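Local coordinates for inner membrane protein (Salmonella typhimurium LT2, PDB 2QJV), which probably works as a nickel-binding sugar isomerase of the KduI/IolB family in the cupin clan, with predicted glucuronate isomerase activity, at residues L139-L144 / E157-A162; E186-R191 / N239-V244; Q196-Q201 / A215-D220. The protein carries 2 engineered substitutions. One frame throughout, in Å; residues are numbered along the deposited sequence.

Interaction 1 of 3, residues L139-L144 / E157-A162. Engineered in segment 157-162: A162 (natural residue Glu).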
loop_
_atom_site.group_PDB
_atom_site.type_symbol
_atom_site.label_atom_id
_atom_site.label_comp_id
_atom_site.label_asym_id
_atom_site.label_seq_id
_atom_site.Cartn_x
_atom_site.Cartn_y
_atom_site.Cartn_z
ATOM N N LEU A 139 19.506 -29.767 7.525
ATOM C CA LEU A 139 19.365 -31.095 6.996
ATOM C C LEU A 139 18.573 -30.898 5.711
ATOM O O LEU A 139 17.534 -30.242 5.718
ATOM C CB LEU A 139 18.657 -32.031 7.990
ATOM C CG LEU A 139 18.181 -33.385 7.492
ATOM C CD1 LEU A 139 19.381 -34.259 7.033
ATOM C CD2 LEU A 139 17.398 -34.078 8.586
ATOM N N VAL A 140 19.062 -31.488 4.614
ATOM C CA VAL A 140 18.469 -31.372 3.294
ATOM C C VAL A 140 18.177 -32.791 2.727
ATOM O O VAL A 140 19.024 -33.678 2.816
ATOM C CB VAL A 140 19.399 -30.545 2.359
ATOM C CG1 VAL A 140 18.841 -30.415 0.908
ATOM C CG2 VAL A 140 19.730 -29.163 3.003
ATOM N N HIS A 141 16.941 -32.977 2.265
ATOM C CA HIS A 141 16.460 -34.176 1.580
ATOM C C HIS A 141 16.130 -33.837 0.132
ATOM O O HIS A 141 15.121 -33.157 -0.176
ATOM C CB HIS A 141 15.214 -34.777 2.239
ATOM C CG HIS A 141 15.417 -35.283 3.643
ATOM N ND1 HIS A 141 14.363 -35.446 4.516
ATOM C CD2 HIS A 141 16.532 -35.639 4.329
ATOM C CE1 HIS A 141 14.818 -35.915 5.667
ATOM N NE2 HIS A 141 16.136 -36.030 5.587
ATOM N N ASN A 142 17.001 -34.285 -0.776
ATOM C CA ASN A 142 16.802 -34.082 -2.223
ATOM C C ASN A 142 15.866 -35.140 -2.795
ATOM O O ASN A 142 16.294 -36.224 -3.233
ATOM C CB ASN A 142 18.161 -34.044 -2.949
ATOM C CG ASN A 142 18.986 -32.820 -2.556
ATOM O OD1 ASN A 142 20.080 -32.935 -1.974
ATOM N ND2 ASN A 142 18.446 -31.644 -2.831
ATOM N N ILE A 143 14.574 -34.824 -2.721
ATOM C CA ILE A 143 13.504 -35.693 -3.218
ATOM C C ILE A 143 13.584 -35.868 -4.755
ATOM O O ILE A 143 13.546 -36.979 -5.255
ATOM C CB ILE A 143 12.102 -35.194 -2.785
ATOM C CG1 ILE A 143 11.954 -35.301 -1.255
ATOM C CG2 ILE A 143 10.974 -35.976 -3.556
ATOM C CD1 ILE A 143 10.764 -34.564 -0.679
ATOM N N LEU A 144 13.732 -34.769 -5.476
ATOM C CA LEU A 144 13.759 -34.781 -6.914
ATOM C C LEU A 144 14.727 -33.717 -7.439
ATOM O O LEU A 144 14.316 -32.622 -7.834
ATOM C CB LEU A 144 12.341 -34.626 -7.483
ATOM C CG LEU A 144 12.159 -34.844 -9.004
ATOM C CD1 LEU A 144 12.917 -36.088 -9.518
ATOM C CD2 LEU A 144 10.658 -34.886 -9.315
ATOM N N GLU A 157 13.254 -30.829 0.449
ATOM C CA GLU A 157 12.748 -30.454 1.774
ATOM C C GLU A 157 13.986 -30.146 2.670
ATOM O O GLU A 157 15.048 -30.788 2.580
ATOM C CB GLU A 157 11.728 -31.473 2.340
ATOM C CG GLU A 157 12.267 -32.805 2.683
ATOM C CD GLU A 157 11.242 -33.810 3.160
ATOM O OE1 GLU A 157 10.005 -33.597 3.054
ATOM O OE2 GLU A 157 11.708 -34.882 3.532
ATOM N N VAL A 158 13.847 -29.115 3.503
ATOM C CA VAL A 158 14.901 -28.611 4.360
ATOM C C VAL A 158 14.416 -28.400 5.809
ATOM O O VAL A 158 13.279 -27.955 6.023
ATOM C CB VAL A 158 15.460 -27.264 3.787
ATOM C CG1 VAL A 158 16.603 -26.693 4.668
ATOM C CG2 VAL A 158 15.916 -27.439 2.325
ATOM N N TYR A 159 15.287 -28.766 6.760
ATOM C CA TYR A 159 15.060 -28.634 8.194
ATOM C C TYR A 159 16.024 -27.635 8.750
ATOM O O TYR A 159 17.231 -27.811 8.660
ATOM C CB TYR A 159 15.252 -29.942 8.945
ATOM C CG TYR A 159 14.323 -31.018 8.530
ATOM C CD1 TYR A 159 14.553 -31.753 7.369
ATOM C CD2 TYR A 159 13.246 -31.350 9.316
ATOM C CE1 TYR A 159 13.706 -32.765 6.986
ATOM C CE2 TYR A 159 12.391 -32.353 8.942
ATOM C CZ TYR A 159 12.625 -33.075 7.797
ATOM O OH TYR A 159 11.745 -34.059 7.439
ATOM N N THR A 160 15.464 -26.574 9.339
ATOM C CA THR A 160 16.235 -25.486 9.908
ATOM C C THR A 160 15.897 -25.403 11.399
ATOM O O THR A 160 14.805 -25.020 11.773
ATOM C CB THR A 160 15.989 -24.140 9.170
ATOM O OG1 THR A 160 16.077 -24.338 7.748
ATOM C CG2 THR A 160 17.029 -23.031 9.635
ATOM N N ASN A 161 16.860 -25.724 12.239
ATOM C CA ASN A 161 16.628 -25.656 13.696
ATOM C C ASN A 161 16.521 -24.217 14.195
ATOM O O ASN A 161 17.085 -23.285 13.586
ATOM C CB ASN A 161 17.672 -26.493 14.426
ATOM C CG ASN A 161 17.528 -27.982 14.113
ATOM O OD1 ASN A 161 16.508 -28.445 13.564
ATOM N ND2 ASN A 161 18.528 -28.726 14.471
ATOM N N ALA A 162 15.705 -24.042 15.240
ATOM C CA ALA A 162 15.380 -22.723 15.804
ATOM C C ALA A 162 16.657 -21.917 16.058
ATOM O O ALA A 162 17.570 -22.396 16.745
ATOM C CB ALA A 162 14.553 -22.863 17.089
#
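E157 holds CG between its backbone N and carbonyl carbon (chi1 68°), and the chain then runs extended, so the carboxylate rises beside the ring of H141. H141 turns CG away from its own carbonyl carbon, which sets the ring beside E157, and its second torsion turns ND1 to the carboxylate. The result is a hydrogen bond from H141 ND1 to E157 OE2 of 2.9 Å. It is nearly straight, at 167°, and the oxygen lies in the imidazole plane. OE2 accepts through its anti lone pair. This bond helps fix the rotation of the ring. OE2 also forms a salt bridge with R75, and OE1 is hydrogen-bonded to the hydroxyl of Y240. Both oxygens of this buried acid are therefore held, and R75 probably helps keep it ionised.

Y159 brings its ring edge toward the face of H141, in an offset edge-to-face pair. The centroids are 5.3 Å apart and the planes meet at 67°. L139 lies alongside Y159, with CD2 of L139 3.9 Å from CD1 of Y159. The hydroxyl of Y159 reaches on to the carbonyl of P78. I143 CD1 packs against the E157 carboxylate end. On the opposite face, V140 CG2 meets V158 CG2 at 4.2 Å.

Four backbone bonds join the strands, at the hydrogen-bonded pairs L139–Y159 and H141–E157. The bond from H141 N to E157 O is 2.9 Å. Past H141, N142 centres an inverse gamma turn, and I143 and L144 face V155 in a classic beta bulge. This is an antiparallel beta hairpin in the five-stranded sheet of a cupin-type domain.

Interaction 2 of 3, residues E186-R191 / N239-V244; sequences ETYYHR and NYYLNV. With NI (nickel (II) ion), chain D; SO4 (sulfate ion), chain J.
E186 meets N243 with OE2 of E186 3.3 Å from CG of N243, the carboxylate and amide planes 72° apart. E186 OE1 binds the nickel ion at 2.1 Å. H171, H173 and H229 complete the protein ligands, with two waters. One water donates to E186 OE2 and is hydrogen-bonded to Y188 OH, so Y188 belongs to the second shell. S167 is a further partner of that hydroxyl.

N243 ND2 sits 3.1 Å above the plane of the Y188 ring, over its centre, and gives its hydrogen bond to T187 O. Y241 has CG between its backbone N and carbonyl carbon (chi1 51°), with CB over the H190 ring and its ring face against the Y188 edge. N239 ND2 donates to H190 ND1 at 3.0 Å, within the ring plane, while Q201 partners NE2.

At the far end, R191 NH1 bonds O1 of a sulfate at 2.9 Å, and E104 pairs with its NE.

Backbone bonds join T187–V244, Y189–L242 and R191–Y240. The N-to-C directions of segments 186-191 and 239-244 differ by 154°. Strand 154-160 flanks 239-244. Strand 30-35 covers T187, Y189, L242 and V244, while strand 231-233 packs on Y188, N239 and Y241.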
loop_
_atom_site.group_PDB
_atom_site.type_symbol
_atom_site.label_atom_id
_atom_site.label_comp_id
_atom_site.label_asym_id
_atom_site.label_seq_id
_atom_site.Cartn_x
_atom_site.Cartn_y
_atom_site.Cartn_z
ATOM N N GLU A 186 9.897 -20.592 -7.430
ATOM C CA GLU A 186 10.057 -21.404 -6.231
ATOM C C GLU A 186 8.932 -21.154 -5.209
ATOM O O GLU A 186 8.519 -20.024 -4.947
ATOM C CB GLU A 186 11.443 -21.202 -5.588
ATOM C CG GLU A 186 11.724 -22.170 -4.450
ATOM C CD GLU A 186 13.156 -22.194 -3.972
ATOM O OE1 GLU A 186 13.914 -21.238 -4.237
ATOM O OE2 GLU A 186 13.536 -23.161 -3.267
ATOM N N THR A 187 8.411 -22.252 -4.679
ATOM C CA THR A 187 7.443 -22.208 -3.593
ATOM C C THR A 187 8.097 -22.809 -2.327
ATOM O O THR A 187 8.961 -23.679 -2.414
ATOM C CB THR A 187 6.084 -22.917 -3.935
ATOM O OG1 THR A 187 6.330 -24.295 -4.255
ATOM C CG2 THR A 187 5.288 -22.173 -5.079
ATOM N N TYR A 188 7.679 -22.291 -1.170
ATOM C CA TYR A 188 8.066 -22.738 0.160
ATOM C C TYR A 188 6.770 -23.103 0.872
ATOM O O TYR A 188 5.886 -22.273 0.966
ATOM C CB TYR A 188 8.721 -21.622 0.993
ATOM C CG TYR A 188 10.194 -21.391 0.727
ATOM C CD1 TYR A 188 10.616 -20.924 -0.501
ATOM C CD2 TYR A 188 11.167 -21.645 1.703
ATOM C CE1 TYR A 188 11.941 -20.729 -0.772
ATOM C CE2 TYR A 188 12.504 -21.454 1.428
ATOM C CZ TYR A 188 12.876 -20.989 0.194
ATOM O OH TYR A 188 14.187 -20.804 -0.056
ATOM N N TYR A 189 6.682 -24.320 1.378
ATOM C CA TYR A 189 5.576 -24.766 2.210
ATOM C C TYR A 189 6.190 -24.988 3.599
ATOM O O TYR A 189 6.899 -25.995 3.830
ATOM C CB TYR A 189 4.918 -26.029 1.654
ATOM C CG TYR A 189 3.851 -26.643 2.551
ATOM C CD1 TYR A 189 2.672 -25.931 2.879
ATOM C CD2 TYR A 189 3.960 -27.959 2.998
ATOM C CE1 TYR A 189 1.699 -26.484 3.686
ATOM C CE2 TYR A 189 2.965 -28.544 3.804
ATOM C CZ TYR A 189 1.836 -27.798 4.154
ATOM O OH TYR A 189 0.869 -28.379 4.928
ATOM N N HIS A 190 5.827 -24.109 4.539
ATOM C CA HIS A 190 6.421 -24.089 5.872
ATOM C C HIS A 190 5.638 -24.809 6.969
ATOM O O HIS A 190 4.394 -24.785 7.004
ATOM C CB HIS A 190 6.616 -22.652 6.368
ATOM C CG HIS A 190 7.712 -21.901 5.672
ATOM N ND1 HIS A 190 8.996 -21.829 6.176
ATOM C CD2 HIS A 190 7.702 -21.151 4.544
ATOM C CE1 HIS A 190 9.728 -21.066 5.378
ATOM N NE2 HIS A 190 8.963 -20.628 4.389
ATOM N N ARG A 191 6.408 -25.422 7.860
ATOM C CA ARG A 191 5.900 -26.130 9.044
ATOM C C ARG A 191 6.775 -25.771 10.248
ATOM O O ARG A 191 7.987 -25.487 10.102
ATOM C CB ARG A 191 5.849 -27.648 8.810
ATOM C CG ARG A 191 5.009 -28.079 7.602
ATOM C CD ARG A 191 3.492 -28.017 7.835
ATOM N NE ARG A 191 2.976 -29.318 8.221
ATOM C CZ ARG A 191 2.857 -29.793 9.443
ATOM N NH1 ARG A 191 3.167 -29.088 10.505
ATOM N NH2 ARG A 191 2.408 -31.012 9.596
ATOM N N ASN A 239 11.889 -25.247 12.236
ATOM C CA ASN A 239 11.268 -25.037 10.937
ATOM C C ASN A 239 11.589 -26.186 9.961
ATOM O O ASN A 239 12.601 -26.876 10.076
ATOM C CB ASN A 239 11.698 -23.649 10.398
ATOM C CG ASN A 239 11.202 -23.316 8.966
ATOM O OD1 ASN A 239 12.043 -23.219 8.070
ATOM N ND2 ASN A 239 9.866 -23.100 8.746
ATOM N N TYR A 240 10.648 -26.395 9.058
ATOM C CA TYR A 240 10.715 -27.301 7.966
ATOM C C TYR A 240 10.066 -26.582 6.786
ATOM O O TYR A 240 9.111 -25.820 6.967
ATOM C CB TYR A 240 9.952 -28.605 8.286
ATOM C CG TYR A 240 9.542 -29.429 7.087
ATOM C CD1 TYR A 240 8.361 -29.120 6.389
ATOM C CD2 TYR A 240 10.311 -30.489 6.627
ATOM C CE1 TYR A 240 7.973 -29.823 5.271
ATOM C CE2 TYR A 240 9.903 -31.248 5.527
ATOM C CZ TYR A 240 8.727 -30.907 4.847
ATOM O OH TYR A 240 8.274 -31.607 3.746
ATOM N N TYR A 241 10.606 -26.789 5.593
ATOM C CA TYR A 241 9.890 -26.408 4.374
ATOM C C TYR A 241 10.145 -27.352 3.214
ATOM O O TYR A 241 11.219 -27.941 3.087
ATOM C CB TYR A 241 10.124 -24.934 3.944
ATOM C CG TYR A 241 11.568 -24.483 3.856
ATOM C CD1 TYR A 241 12.368 -24.812 2.746
ATOM C CD2 TYR A 241 12.126 -23.695 4.866
ATOM C CE1 TYR A 241 13.670 -24.388 2.658
ATOM C CE2 TYR A 241 13.428 -23.270 4.792
ATOM C CZ TYR A 241 14.206 -23.615 3.674
ATOM O OH TYR A 241 15.502 -23.165 3.579
ATOM N N LEU A 242 9.083 -27.534 2.416
ATOM C CA LEU A 242 9.092 -28.299 1.192
ATOM C C LEU A 242 9.055 -27.297 0.053
ATOM O O LEU A 242 8.164 -26.425 0.015
ATOM C CB LEU A 242 7.909 -29.262 1.124
ATOM C CG LEU A 242 7.686 -30.101 -0.119
ATOM C CD1 LEU A 242 8.827 -31.126 -0.354
ATOM C CD2 LEU A 242 6.311 -30.812 -0.001
ATOM N N ASN A 243 10.049 -27.378 -0.824
ATOM C CA ASN A 243 10.196 -26.487 -1.990
ATOM C C ASN A 243 9.960 -27.191 -3.295
ATOM O O ASN A 243 10.343 -28.357 -3.475
ATOM C CB ASN A 243 11.623 -25.882 -2.131
ATOM C CG ASN A 243 12.100 -25.067 -0.925
ATOM O OD1 ASN A 243 13.215 -25.280 -0.440
ATOM N ND2 ASN A 243 11.305 -24.171 -0.459
ATOM N N VAL A 244 9.311 -26.472 -4.206
ATOM C CA VAL A 244 9.099 -26.887 -5.592
ATOM C C VAL A 244 9.721 -25.780 -6.479
ATOM O O VAL A 244 9.523 -24.567 -6.234
ATOM C CB VAL A 244 7.601 -27.145 -5.977
ATOM C CG1 VAL A 244 7.451 -27.644 -7.434
ATOM C CG2 VAL A 244 6.942 -28.130 -4.964
HETATM NI NI NI D . 15.956 -20.811 -3.999
HETATM S S SO4 J . 0.599 -29.929 13.310
HETATM O O1 SO4 J . 1.891 -29.255 13.068
HETATM O O2 SO4 J . -0.545 -29.028 13.283
HETATM O O3 SO4 J . 0.566 -30.429 14.699
HETATM O O4 SO4 J . 0.479 -31.056 12.376
HETATM O O HOH W 1 15.738 -21.775 -2.041
HETATM O O HOH W 2 6.309 -25.759 -1.939
HETATM O O HOH W 3 16.538 -22.856 -4.515
#

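Interaction 3 of 3, residues Q196-Q201 / A215-D220. With SO4 (sulfate ion), chain J.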
loop_
_atom_site.group_PDB
_atom_site.type_symbol
_atom_site.label_atom_id
_atom_site.label_comp_id
_atom_site.label_asym_id
_atom_site.label_seq_id
_atom_site.Cartn_x
_atom_site.Cartn_y
_atom_site.Cartn_z
ATOM N N GLN A 196 2.627 -23.616 16.850
ATOM C CA GLN A 196 2.170 -22.213 16.889
ATOM C C GLN A 196 3.265 -21.196 16.497
ATOM O O GLN A 196 3.031 -19.986 16.530
ATOM C CB GLN A 196 1.569 -21.822 18.262
ATOM C CG GLN A 196 2.563 -21.662 19.422
ATOM C CD GLN A 196 2.916 -22.946 20.144
ATOM O OE1 GLN A 196 2.838 -24.049 19.588
ATOM N NE2 GLN A 196 3.303 -22.804 21.418
ATOM N N GLY A 197 4.439 -21.686 16.112
ATOM C CA GLY A 197 5.552 -20.822 15.737
ATOM C C GLY A 197 5.464 -20.128 14.404
ATOM O O GLY A 197 4.536 -20.330 13.611
ATOM N N PHE A 198 6.469 -19.295 14.173
ATOM C CA PHE A 198 6.650 -18.618 12.906
ATOM C C PHE A 198 8.144 -18.412 12.629
ATOM O O PHE A 198 8.985 -18.635 13.494
ATOM C CB PHE A 198 5.888 -17.265 12.876
ATOM C CG PHE A 198 6.447 -16.218 13.799
ATOM C CD1 PHE A 198 5.979 -16.098 15.108
ATOM C CD2 PHE A 198 7.406 -15.304 13.355
ATOM C CE1 PHE A 198 6.470 -15.092 15.974
ATOM C CE2 PHE A 198 7.933 -14.319 14.233
ATOM C CZ PHE A 198 7.451 -14.206 15.530
ATOM N N CYS A 199 8.431 -18.057 11.381
ATOM C CA CYS A 199 9.736 -17.632 10.942
ATOM C C CYS A 199 9.505 -16.332 10.172
ATOM O O CYS A 199 8.351 -15.939 9.895
ATOM C CB CYS A 199 10.450 -18.679 10.070
ATOM S SG CYS A 199 9.778 -18.930 8.449
ATOM N N LEU A 200 10.602 -15.658 9.865
ATOM C CA LEU A 200 10.601 -14.454 9.048
ATOM C C LEU A 200 11.359 -14.755 7.744
ATOM O O LEU A 200 12.564 -15.113 7.751
ATOM C CB LEU A 200 11.227 -13.285 9.802
ATOM C CG LEU A 200 10.540 -12.930 11.147
ATOM C CD1 LEU A 200 11.293 -11.830 11.898
ATOM C CD2 LEU A 200 9.066 -12.536 10.945
ATOM N N GLN A 201 10.646 -14.661 6.636
ATOM C CA GLN A 201 11.240 -14.911 5.304
ATOM C C GLN A 201 11.219 -13.586 4.533
ATOM O O GLN A 201 10.222 -12.880 4.540
ATOM C CB GLN A 201 10.529 -16.029 4.546
ATOM C CG GLN A 201 11.180 -16.321 3.190
ATOM C CD GLN A 201 10.837 -17.658 2.568
ATOM O OE1 GLN A 201 9.840 -18.301 2.904
ATOM N NE2 GLN A 201 11.664 -18.070 1.625
ATOM N N ALA A 215 5.976 -12.733 8.045
ATOM C CA ALA A 215 5.924 -13.585 9.217
ATOM C C ALA A 215 5.164 -14.837 8.739
ATOM O O ALA A 215 3.938 -14.751 8.430
ATOM C CB ALA A 215 5.231 -12.902 10.347
ATOM N N VAL A 216 5.840 -15.994 8.697
ATOM C CA VAL A 216 5.288 -17.217 8.118
ATOM C C VAL A 216 4.894 -18.200 9.217
ATOM O O VAL A 216 5.694 -18.517 10.068
ATOM C CB VAL A 216 6.291 -17.883 7.159
ATOM C CG1 VAL A 216 5.675 -19.100 6.445
ATOM C CG2 VAL A 216 6.831 -16.814 6.154
ATOM N N TYR A 217 3.641 -18.641 9.204
ATOM C CA TYR A 217 3.130 -19.584 10.198
ATOM C C TYR A 217 2.877 -20.975 9.591
ATOM O O TYR A 217 3.077 -21.199 8.399
ATOM C CB TYR A 217 1.884 -19.009 10.886
ATOM C CG TYR A 217 2.138 -17.862 11.867
ATOM C CD1 TYR A 217 2.360 -16.546 11.410
ATOM C CD2 TYR A 217 2.074 -18.068 13.252
ATOM C CE1 TYR A 217 2.566 -15.507 12.282
ATOM C CE2 TYR A 217 2.268 -17.006 14.143
ATOM C CZ TYR A 217 2.504 -15.719 13.644
ATOM O OH TYR A 217 2.647 -14.657 14.520
ATOM N N ASN A 218 2.540 -21.919 10.462
ATOM C CA ASN A 218 2.346 -23.329 10.109
ATOM C C ASN A 218 1.374 -23.579 8.943
ATOM O O ASN A 218 0.217 -23.134 8.922
ATOM C CB ASN A 218 1.935 -24.092 11.391
ATOM C CG ASN A 218 2.163 -25.596 11.316
ATOM O OD1 ASN A 218 3.127 -26.053 10.713
ATOM N ND2 ASN A 218 1.323 -26.370 12.031
ATOM N N ARG A 219 1.913 -24.248 7.930
ATOM C CA ARG A 219 1.221 -24.595 6.689
ATOM C C ARG A 219 1.014 -23.434 5.693
ATOM O O ARG A 219 0.289 -23.595 4.706
ATOM C CB ARG A 219 -0.102 -25.323 6.983
ATOM C CG ARG A 219 0.079 -26.563 7.755
ATOM C CD ARG A 219 -1.209 -27.257 7.920
ATOM N NE ARG A 219 -1.055 -28.671 8.269
ATOM C CZ ARG A 219 -0.910 -29.144 9.487
ATOM N NH1 ARG A 219 -0.861 -28.315 10.536
ATOM N NH2 ARG A 219 -0.812 -30.467 9.650
ATOM N N ASP A 220 1.680 -22.300 5.931
ATOM C CA ASP A 220 1.667 -21.192 4.991
ATOM C C ASP A 220 2.625 -21.473 3.842
ATOM O O ASP A 220 3.573 -22.268 3.967
ATOM C CB ASP A 220 2.065 -19.836 5.600
ATOM C CG ASP A 220 1.071 -19.283 6.612
ATOM O OD1 ASP A 220 -0.096 -19.748 6.754
ATOM O OD2 ASP A 220 1.495 -18.305 7.289
HETATM S S SO4 J . 0.599 -29.929 13.310
HETATM O O1 SO4 J . 1.891 -29.255 13.068
HETATM O O2 SO4 J . -0.545 -29.028 13.283
HETATM O O3 SO4 J . 0.566 -30.429 14.699
HETATM O O4 SO4 J . 0.479 -31.056 12.376
HETATM O O HOH W 4 2.213 -21.537 13.443
#
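V216, Y217 and F198 bury the most surface here. Y217 lays its ring beside F198, and CB of F198 stands 3.6 Å from the centroid of the Y217 ring, almost on the ring normal, in a CH-pi contact. F198 has CG between its backbone N and carbonyl carbon (chi1 68°), which carries its own ring past the hydroxyl end of Y217. CD1 of F198 comes to 3.8 Å from CZ of Y217. The two rings are tilted 35° apart, neither stacked nor edge-to-face. The polar end of Y217 binds R202 of the second subunit, and the same arginine makes a cation-pi contact with F198. The pair therefore lies at a subunit interface.

V216 points to the other face of the sheet. Its CB packs against SG of C199 at 3.9 Å. H190 of strand 181-193 touches V216 as well. V216 N donates to C199 O at 2.8 Å and 174°, and C199 N returns a bond to V216 O. Beside them, CD2 of L200 packs on A215.

Near Y217 a water bridges the segments, donating to G197 O and accepting from N218 N. A type II turn spans Y217 to D220, closed by D220 N to Y217 O at 3.0 Å. Y217 N donates to D220 OD2 at 2.9 Å, from above the carboxylate plane. R219 NH1 bonds sulfate O2 at 2.9 Å and N218 ND2 bonds O1. N218 OD1 is hydrogen-bonded to R191 NH1, which also bonds the sulfate.

The contact is an antiparallel beta hairpin of strands 198-204 and 211-217, the latter outermost in the four-stranded sheet within this chain; the type II turn follows it.

Overall arrangement
Along the chain, interaction 1 closes before interaction 2 opens, and interaction 3 is nested inside the loop that interaction 2 closes. Interactions 1 and 2 share the five-stranded sheet, where strands 154-160 and 238-246 are neighbours. Their centres are about 9 Å apart, and V158 N lies 2.9 Å from Y241 O, probably a hydrogen bond. Interaction 3 belongs to the four-stranded sheet, with its centre about 11 Å from that of interaction 2. They touch through H190 and Q201, and both reach the same sulfate. Interactions 1 and 3 do not touch; their centres are about 16 Å apart. Interaction 2 thus lies between the others and supplies E186 of the nickel site, while interaction 3 also reaches a second subunit.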